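Local coordinates for protein multi-copper Oxidase CueO (Ochrobactrum, PDB 6EVG) that probably oxidises phenolic and lignin-related substrates as a laccase-like multicopper oxidase, passing their electrons through bound copper to dioxygen, at residues A[231-236]-A[284-289]; A[222-227]-A[262-267]. All blocks are in the same frame, centred on the assembly; numbering follows the deposited sequence.

Contact 1 joins neighbouring strands of one five-stranded sheet, whereas contact 2 crosses to the seven-stranded sheet packed against it. The shared element is that first sheet: strand 233-237 lies between 282-287 and 262-264, and a probable hydrogen bond from V235 N to L262 O (2.8 Å) ties the contacts together. Contact 2 is fully buried, its centre about 7 Å from that of the chain. The centre of contact 1 is about 16 Å out and one of its faces is partly exposed. The chemistry follows: backbone pairing, arginines and water in contact 1, against isoleucine packing and one multiply bonded amide in contact 2.

Contact 1. Residues A[231-236]-A[284-289]; sequences RNFHVR and LLTYGD
V235 and T286 form a non-hydrogen-bonded antiparallel pair, and R236 and L285 the hydrogen-bonded pair beside it, in a sheet of what is by family a cupredoxin-like domain. The ladder is regular at this end, with L285 N donating to R236 O in a nearly straight bond of 2.9 Å. Further along, the side chain of T286 enters it. T286 OG1 accepts from H234 N at 2.9 Å, almost straight at 175°, and donates to Y287 O at 2.9 Å, standing where a direct H234 N to Y287 O bond would otherwise complete the pair. Its torsion (OG1 anti to the backbone N, chi1 -178°) supplies this bridge and leaves the methyl for the interior. There, T286 CG2 meets CD1 of F233 at 4.0 Å, in the plane of the ring at its edge, while R231 CG lies over one face, offset toward the rim. V235 and L284 occupy the same tightly packed side, V235 resting on L175 of strand 170-178 and L284 on M299.

The face bearing H234, R236, L285 and Y287 is looser and partly exposed. H234 crosses Y287 at about a right angle, H234 CB against Y287 CD2 at 3.7 Å, and its ring nitrogens bond to T263 and D290. The guanidinium of R236 meets L285 CD1 obliquely, R236 NH2 lying 3.7 Å from it, and is held by D295 through a salt bridge.

Beyond the strands, R231, salt-bridged to D177, reaches across to the loop at G288. Its NH1 donates to G288 O at 3.0 Å, a bent bond (136°) from above the carbonyl plane. The same nitrogen donates to a water at the guanidinium edge, in plane, and that water's oxygen sits 2.8 Å from both N232 O and Y287 O.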
ATOM      1  N   ARG A 231      -1.893 -10.535   4.624  1.00  8.14           N
ATOM      2  CA  ARG A 231      -1.852 -11.474   3.512  1.00  8.30           C
ATOM      3  C   ARG A 231      -1.034 -10.911   2.365  1.00  7.99           C
ATOM      4  O   ARG A 231      -1.251  -9.756   1.958  1.00  8.54           O
ATOM      5  CB  ARG A 231      -3.256 -11.745   3.025  1.00  9.23           C
ATOM      6  CG  ARG A 231      -3.367 -12.695   1.851  1.00  9.71           C
ATOM      7  CD  ARG A 231      -4.792 -13.057   1.504  1.00  9.74           C
ATOM      8  NE  ARG A 231      -5.440 -13.878   2.500  1.00 10.14           N
ATOM      9  CZ  ARG A 231      -5.447 -15.215   2.519  1.00 10.49           C
ATOM     10  NH1 ARG A 231      -4.798 -15.894   1.574  1.00 12.77           N
ATOM     11  NH2 ARG A 231      -6.104 -15.866   3.448  1.00 12.65           N
ATOM     12  N   ASN A 232      -0.174 -11.736   1.759  1.00  8.14           N
ATOM     13  CA  ASN A 232       0.466 -11.446   0.483  1.00  8.33           C
ATOM     14  C   ASN A 232      -0.386 -12.052  -0.624  1.00  8.30           C
ATOM     15  O   ASN A 232      -0.906 -13.179  -0.499  1.00  9.61           O
ATOM     16  CB  ASN A 232       1.852 -12.027   0.404  1.00  8.92           C
ATOM     17  CG  ASN A 232       2.762 -11.479   1.473  1.00  9.02           C
ATOM     18  OD1 ASN A 232       2.835 -10.268   1.667  1.00  9.32           O
ATOM     19  ND2 ASN A 232       3.474 -12.369   2.181  1.00 11.22           N
ATOM     20  N   PHE A 233      -0.562 -11.304  -1.724  1.00  8.00           N
ATOM     21  CA  PHE A 233      -1.250 -11.816  -2.884  1.00  8.33           C
ATOM     22  C   PHE A 233      -0.234 -12.194  -3.935  1.00  9.13           C
ATOM     23  O   PHE A 233       0.806 -11.559  -4.070  1.00  9.47           O
ATOM     24  CB  PHE A 233      -2.260 -10.782  -3.430  1.00  8.46           C
ATOM     25  CG  PHE A 233      -3.400 -10.544  -2.498  1.00  7.95           C
ATOM     26  CD1 PHE A 233      -4.488 -11.359  -2.445  1.00  9.40           C
ATOM     27  CD2 PHE A 233      -3.363  -9.461  -1.597  1.00  9.02           C
ATOM     28  CE1 PHE A 233      -5.536 -11.153  -1.572  1.00 10.21           C
ATOM     29  CE2 PHE A 233      -4.379  -9.279  -0.679  1.00  9.44           C
ATOM     30  CZ  PHE A 233      -5.468 -10.099  -0.671  1.00  9.41           C
ATOM     31  N   HIS A 234      -0.548 -13.252  -4.724  1.00  8.48           N
ATOM     32  CA  HIS A 234       0.353 -13.729  -5.762  1.00  8.78           C
ATOM     33  C   HIS A 234      -0.585 -13.972  -6.962  1.00  8.42           C
ATOM     34  O   HIS A 234      -1.153 -15.075  -7.073  1.00  9.10           O
ATOM     35  CB  HIS A 234       1.083 -15.004  -5.322  1.00  9.77           C
ATOM     36  CG  HIS A 234       1.783 -14.900  -4.013  1.00 10.80           C
ATOM     37  ND1 HIS A 234       3.018 -14.292  -3.858  1.00 12.08           N
ATOM     38  CD2 HIS A 234       1.400 -15.329  -2.792  1.00 11.61           C
ATOM     39  CE1 HIS A 234       3.358 -14.360  -2.568  1.00 12.82           C
ATOM     40  NE2 HIS A 234       2.395 -14.997  -1.906  1.00 12.58           N
ATOM     41  N   VAL A 235      -0.777 -12.950  -7.782  1.00  8.46           N
ATOM     42  CA  VAL A 235      -1.929 -12.909  -8.666  1.00  8.62           C
ATOM     43  C   VAL A 235      -1.609 -13.292 -10.089  1.00  8.33           C
ATOM     44  O   VAL A 235      -0.579 -12.890 -10.640  1.00  9.36           O
ATOM     45  CB  VAL A 235      -2.670 -11.544  -8.629  1.00 10.00           C
ATOM     46  CG1 VAL A 235      -3.088 -11.176  -7.224  1.00 11.37           C
ATOM     47  CG2 VAL A 235      -1.897 -10.452  -9.247  1.00 10.82           C
ATOM     48  N   ARG A 236      -2.517 -14.030 -10.698  1.00  8.37           N
ATOM     49  CA  ARG A 236      -2.454 -14.337 -12.133  1.00  8.58           C
ATOM     50  C   ARG A 236      -3.856 -14.207 -12.689  1.00  8.29           C
ATOM     51  O   ARG A 236      -4.842 -14.241 -11.951  1.00  9.33           O
ATOM     52  CB  ARG A 236      -1.893 -15.765 -12.419  1.00  8.44           C
ATOM     53  CG  ARG A 236      -2.806 -16.877 -11.941  1.00  9.71           C
ATOM     54  CD  ARG A 236      -2.469 -18.192 -12.613  1.00 10.22           C
ATOM     55  NE  ARG A 236      -3.254 -19.286 -12.114  1.00 11.30           N
ATOM     56  CZ  ARG A 236      -3.594 -20.362 -12.787  1.00 10.62           C
ATOM     57  NH1 ARG A 236      -3.356 -20.465 -14.078  1.00 12.43           N
ATOM     58  NH2 ARG A 236      -4.314 -21.297 -12.176  1.00 11.76           N
ATOM     59  N   LEU A 284      -9.274 -13.342 -12.094  1.00  9.43           N
ATOM     60  CA  LEU A 284      -8.066 -13.012 -11.318  1.00  9.08           C
ATOM     61  C   LEU A 284      -8.023 -13.926 -10.124  1.00  8.41           C
ATOM     62  O   LEU A 284      -9.008 -14.042  -9.384  1.00  9.50           O
ATOM     63  CB  LEU A 284      -8.126 -11.541 -10.870  1.00  9.57           C
ATOM     64  CG  LEU A 284      -6.860 -10.988 -10.252  1.00 10.49           C
ATOM     65  CD1 LEU A 284      -5.740 -10.804 -11.267  1.00 11.39           C
ATOM     66  CD2 LEU A 284      -7.142  -9.641  -9.555  1.00 11.29           C
ATOM     67  N   LEU A 285      -6.888 -14.613  -9.974  1.00  8.95           N
ATOM     68  CA  LEU A 285      -6.650 -15.622  -8.964  1.00  9.21           C
ATOM     69  C   LEU A 285      -5.448 -15.264  -8.118  1.00  8.79           C
ATOM     70  O   LEU A 285      -4.556 -14.539  -8.595  1.00  9.54           O
ATOM     71  CB  LEU A 285      -6.337 -16.997  -9.591  1.00  9.80           C
ATOM     72  CG  LEU A 285      -7.387 -17.474 -10.635  1.00 10.33           C
ATOM     73  CD1 LEU A 285      -6.909 -18.817 -11.219  1.00 11.43           C
ATOM     74  CD2 LEU A 285      -8.735 -17.676 -10.027  1.00 12.21           C
ATOM     75  N   THR A 286      -5.376 -15.766  -6.880  1.00  8.81           N
ATOM     76  CA  THR A 286      -4.160 -15.658  -6.080  1.00  8.64           C
ATOM     77  C   THR A 286      -3.812 -16.997  -5.447  1.00  8.67           C
ATOM     78  O   THR A 286      -4.701 -17.701  -4.962  1.00  9.67           O
ATOM     79  CB  THR A 286      -4.312 -14.619  -4.920  1.00  8.61           C
ATOM     80  OG1 THR A 286      -3.062 -14.529  -4.196  1.00  9.37           O
ATOM     81  CG2 THR A 286      -5.492 -14.868  -4.009  1.00  9.08           C
ATOM     82  N   TYR A 287      -2.522 -17.279  -5.308  1.00  9.31           N
ATOM     83  CA  TYR A 287      -2.168 -18.386  -4.409  1.00 10.23           C
ATOM     84  C   TYR A 287      -2.739 -18.057  -3.018  1.00 10.52           C
ATOM     85  O   TYR A 287      -2.747 -16.903  -2.568  1.00  9.95           O
ATOM     86  CB  TYR A 287      -0.668 -18.574  -4.260  1.00 10.37           C
ATOM     87  CG  TYR A 287       0.067 -19.160  -5.457  1.00 10.64           C
ATOM     88  CD1 TYR A 287      -0.416 -20.241  -6.166  1.00 11.82           C
ATOM     89  CD2 TYR A 287       1.313 -18.719  -5.766  1.00 11.74           C
ATOM     90  CE1 TYR A 287       0.287 -20.822  -7.176  1.00 13.09           C
ATOM     91  CE2 TYR A 287       2.081 -19.298  -6.804  1.00 12.07           C
ATOM     92  CZ  TYR A 287       1.529 -20.356  -7.507  1.00 12.70           C
ATOM     93  OH  TYR A 287       2.259 -20.928  -8.521  1.00 16.35           O
ATOM     94  N   GLY A 288      -3.212 -19.084  -2.298  1.00 11.09           N
ATOM     95  CA  GLY A 288      -3.843 -18.893  -1.006  1.00 12.15           C
ATOM     96  C   GLY A 288      -2.876 -18.756   0.125  1.00 12.25           C
ATOM     97  O   GLY A 288      -3.324 -18.499   1.264  1.00 13.91           O
ATOM     98  N   ASP A 289      -1.593 -18.982  -0.126  1.00 12.87           N
ATOM     99  CA  ASP A 289      -0.556 -18.837   0.929  1.00 12.86           C
ATOM    100  C   ASP A 289       0.752 -18.473   0.241  1.00 12.95           C
ATOM    101  O   ASP A 289       0.736 -18.168  -0.952  1.00 15.18           O
ATOM    102  CB  ASP A 289      -0.494 -20.099   1.763  1.00 15.58           C
ATOM    103  CG  ASP A 289      -0.125 -21.308   0.936  1.00 17.15           C
ATOM    104  OD1 ASP A 289       0.675 -21.158  -0.002  1.00 16.89           O
ATOM    105  OD2 ASP A 289      -0.627 -22.424   1.207  1.00 21.90           O
TER
HETATM  106  O   HOH W   1      -2.868 -15.143  -0.405  1.00 17.20           O
HETATM  107  O   HOH W   2      -6.121 -18.719   2.737  1.00 23.86           O

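Contact 2. Residues A[222-227]-A[262-267]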
ATOM      1  N   LEU A 222      -4.728  -1.748 -14.806  1.00  7.02           N
ATOM      2  CA  LEU A 222      -5.214  -2.096 -13.462  1.00  7.45           C
ATOM      3  C   LEU A 222      -4.192  -1.546 -12.493  1.00  6.92           C
ATOM      4  O   LEU A 222      -3.002  -1.847 -12.551  1.00  8.28           O
ATOM      5  CB  LEU A 222      -5.310  -3.628 -13.310  1.00  7.90           C
ATOM      6  CG  LEU A 222      -6.179  -4.342 -14.367  1.00  9.01           C
ATOM      7  CD1 LEU A 222      -6.081  -5.861 -14.197  1.00 10.44           C
ATOM      8  CD2 LEU A 222      -7.623  -3.896 -14.290  1.00  9.36           C
ATOM      9  N   ARG A 223      -4.678  -0.708 -11.555  1.00  7.01           N
ATOM     10  CA  ARG A 223      -3.836  -0.090 -10.540  1.00  7.09           C
ATOM     11  C   ARG A 223      -4.100  -0.878  -9.262  1.00  6.93           C
ATOM     12  O   ARG A 223      -5.156  -0.740  -8.634  1.00  7.53           O
ATOM     13  CB  ARG A 223      -4.132   1.377 -10.389  1.00  7.67           C
ATOM     14  CG  ARG A 223      -3.973   2.172 -11.678  1.00  8.98           C
ATOM     15  CD  ARG A 223      -3.850   3.630 -11.431  1.00 10.94           C
ATOM     16  NE  ARG A 223      -4.037   4.454 -12.594  1.00 11.60           N
ATOM     17  CZ  ARG A 223      -3.417   5.618 -12.809  1.00  9.99           C
ATOM     18  NH1 ARG A 223      -2.337   5.949 -12.098  1.00 11.01           N
ATOM     19  NH2 ARG A 223      -3.898   6.411 -13.711  1.00 11.41           N
ATOM     20  N   ILE A 224      -3.158  -1.777  -8.899  1.00  6.74           N
ATOM     21  CA  ILE A 224      -3.385  -2.792  -7.876  1.00  7.00           C
ATOM     22  C   ILE A 224      -2.654  -2.370  -6.581  1.00  6.86           C
ATOM     23  O   ILE A 224      -1.473  -2.102  -6.589  1.00  8.04           O
ATOM     24  CB  ILE A 224      -2.888  -4.165  -8.319  1.00  8.27           C
ATOM     25  CG1 ILE A 224      -3.512  -4.548  -9.706  1.00  9.37           C
ATOM     26  CG2 ILE A 224      -3.257  -5.204  -7.256  1.00  9.95           C
ATOM     27  CD1 ILE A 224      -3.001  -5.879 -10.262  1.00 11.80           C
ATOM     28  N   LEU A 225      -3.436  -2.342  -5.501  1.00  6.73           N
ATOM     29  CA  LEU A 225      -2.928  -2.089  -4.144  1.00  6.91           C
ATOM     30  C   LEU A 225      -3.266  -3.325  -3.276  1.00  6.75           C
ATOM     31  O   LEU A 225      -4.402  -3.806  -3.288  1.00  7.04           O
ATOM     32  CB  LEU A 225      -3.637  -0.869  -3.542  1.00  6.81           C
ATOM     33  CG  LEU A 225      -3.463  -0.690  -2.019  1.00  6.93           C
ATOM     34  CD1 LEU A 225      -2.049  -0.357  -1.590  1.00  7.23           C
ATOM     35  CD2 LEU A 225      -4.414   0.409  -1.556  1.00  7.77           C
ATOM     36  N   ASN A 226      -2.275  -3.795  -2.481  1.00  7.00           N
ATOM     37  CA  ASN A 226      -2.594  -4.726  -1.401  1.00  7.12           C
ATOM     38  C   ASN A 226      -2.881  -3.911  -0.140  1.00  7.13           C
ATOM     39  O   ASN A 226      -1.976  -3.300   0.423  1.00  7.44           O
ATOM     40  CB  ASN A 226      -1.434  -5.701  -1.185  1.00  7.43           C
ATOM     41  CG  ASN A 226      -1.718  -6.638  -0.050  1.00  7.48           C
ATOM     42  OD1 ASN A 226      -2.591  -6.441   0.768  1.00  8.38           O
ATOM     43  ND2 ASN A 226      -0.935  -7.751  -0.008  1.00  8.11           N
ATOM     44  N   GLY A 227      -4.171  -3.876   0.228  1.00  7.50           N
ATOM     45  CA  GLY A 227      -4.591  -3.161   1.406  1.00  7.41           C
ATOM     46  C   GLY A 227      -4.907  -4.051   2.626  1.00  7.31           C
ATOM     47  O   GLY A 227      -5.576  -3.576   3.562  1.00  8.80           O
ATOM     48  N   LEU A 262       2.153 -12.161 -10.260  1.00  8.46           N
ATOM     49  CA  LEU A 262       2.690 -10.955  -9.614  1.00  8.50           C
ATOM     50  C   LEU A 262       2.471 -10.985  -8.102  1.00  7.91           C
ATOM     51  O   LEU A 262       1.356 -11.117  -7.648  1.00  8.57           O
ATOM     52  CB  LEU A 262       1.996  -9.739 -10.211  1.00  9.10           C
ATOM     53  CG  LEU A 262       2.329  -8.378  -9.545  1.00  9.04           C
ATOM     54  CD1 LEU A 262       3.799  -8.015  -9.751  1.00  9.99           C
ATOM     55  CD2 LEU A 262       1.455  -7.317 -10.182  1.00 11.61           C
ATOM     56  N   THR A 263       3.570 -10.906  -7.336  1.00  8.60           N
ATOM     57  CA  THR A 263       3.445 -10.837  -5.870  1.00  8.79           C
ATOM     58  C   THR A 263       3.245  -9.393  -5.424  1.00  8.45           C
ATOM     59  O   THR A 263       4.007  -8.510  -5.879  1.00  9.46           O
ATOM     60  CB  THR A 263       4.659 -11.446  -5.177  1.00 10.54           C
ATOM     61  OG1 THR A 263       4.687 -12.862  -5.490  1.00 11.67           O
ATOM     62  CG2 THR A 263       4.659 -11.235  -3.685  1.00 11.45           C
ATOM     63  N   ILE A 264       2.287  -9.156  -4.548  1.00  8.72           N
ATOM     64  CA  ILE A 264       2.027  -7.841  -3.977  1.00  8.30           C
ATOM     65  C   ILE A 264       1.830  -8.019  -2.495  1.00  7.36           C
ATOM     66  O   ILE A 264       0.905  -8.704  -2.050  1.00  8.25           O
ATOM     67  CB  ILE A 264       0.818  -7.143  -4.628  1.00  9.41           C
ATOM     68  CG1 ILE A 264       0.769  -7.279  -6.142  1.00 11.82           C
ATOM     69  CG2 ILE A 264       0.762  -5.683  -4.220  1.00  9.04           C
ATOM     70  CD1 ILE A 264      -0.411  -6.826  -6.806  1.00 14.96           C
ATOM     71  N   SER A 265       2.705  -7.371  -1.694  1.00  7.57           N
ATOM     72  CA  SER A 265       2.606  -7.430  -0.236  1.00  7.87           C
ATOM     73  C   SER A 265       1.898  -6.180   0.287  1.00  7.12           C
ATOM     74  O   SER A 265       1.764  -5.187  -0.463  1.00  7.80           O
ATOM     75  CB  SER A 265       4.017  -7.616   0.377  1.00  8.65           C
ATOM     76  OG  SER A 265       4.841  -6.493   0.235  1.00  9.26           O
ATOM     77  N   PRO A 266       1.466  -6.201   1.550  1.00  7.77           N
ATOM     78  CA  PRO A 266       0.712  -5.052   2.081  1.00  7.58           C
ATOM     79  C   PRO A 266       1.452  -3.740   1.919  1.00  7.13           C
ATOM     80  O   PRO A 266       2.600  -3.611   2.351  1.00  7.99           O
ATOM     81  CB  PRO A 266       0.490  -5.442   3.545  1.00  8.38           C
ATOM     82  CG  PRO A 266       0.403  -6.959   3.493  1.00  8.94           C
ATOM     83  CD  PRO A 266       1.458  -7.337   2.484  1.00  8.37           C
ATOM     84  N   GLY A 267       0.741  -2.763   1.353  1.00  7.31           N
ATOM     85  CA  GLY A 267       1.314  -1.455   1.113  1.00  7.59           C
ATOM     86  C   GLY A 267       1.926  -1.221  -0.229  1.00  6.94           C
ATOM     87  O   GLY A 267       2.099  -0.051  -0.623  1.00  7.87           O
TER
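I224 and I264 cross at about a right angle, branch against chain end: the methyl CD1 of I264 presses on CG2 of I224 at 3.3 Å, closer than usual van der Waals contact, and also approaches its CB. This is packing between the two facing sheets of a beta sandwich, since 219-226 and 262-264 belong to different sheets. The other branch of I264, CG2, rests on N226 CB at 3.7 Å, so one isoleucine packs against I224 and N226, alternate residues of the facing strand.

N226 takes a different orientation. With CG anti to the backbone N (chi1 178°), its amide runs alongside the P266 ring, both pointing the same way, with N226 ND2 3.5 Å from P266 CD. ND2 donates to I264 O at 2.9 Å and 162°. The acceptor lies in the amide plane, but the donor stands above the carbonyl plane of I264, 41° out of it. A nearly straight backbone bond, G267 N to N226 O at 2.9 Å, holds the turn after the short strand to the same residue.

P266 also touches H491, and its side chain is about 9 Å from a bound copper. Because ND2 donates to R231 O as well, and OD1 accepts from A228 N, both ends of the buried amide are satisfied, which would fix which end of it is nitrogen and which oxygen, and probably restricts the rotation of N226.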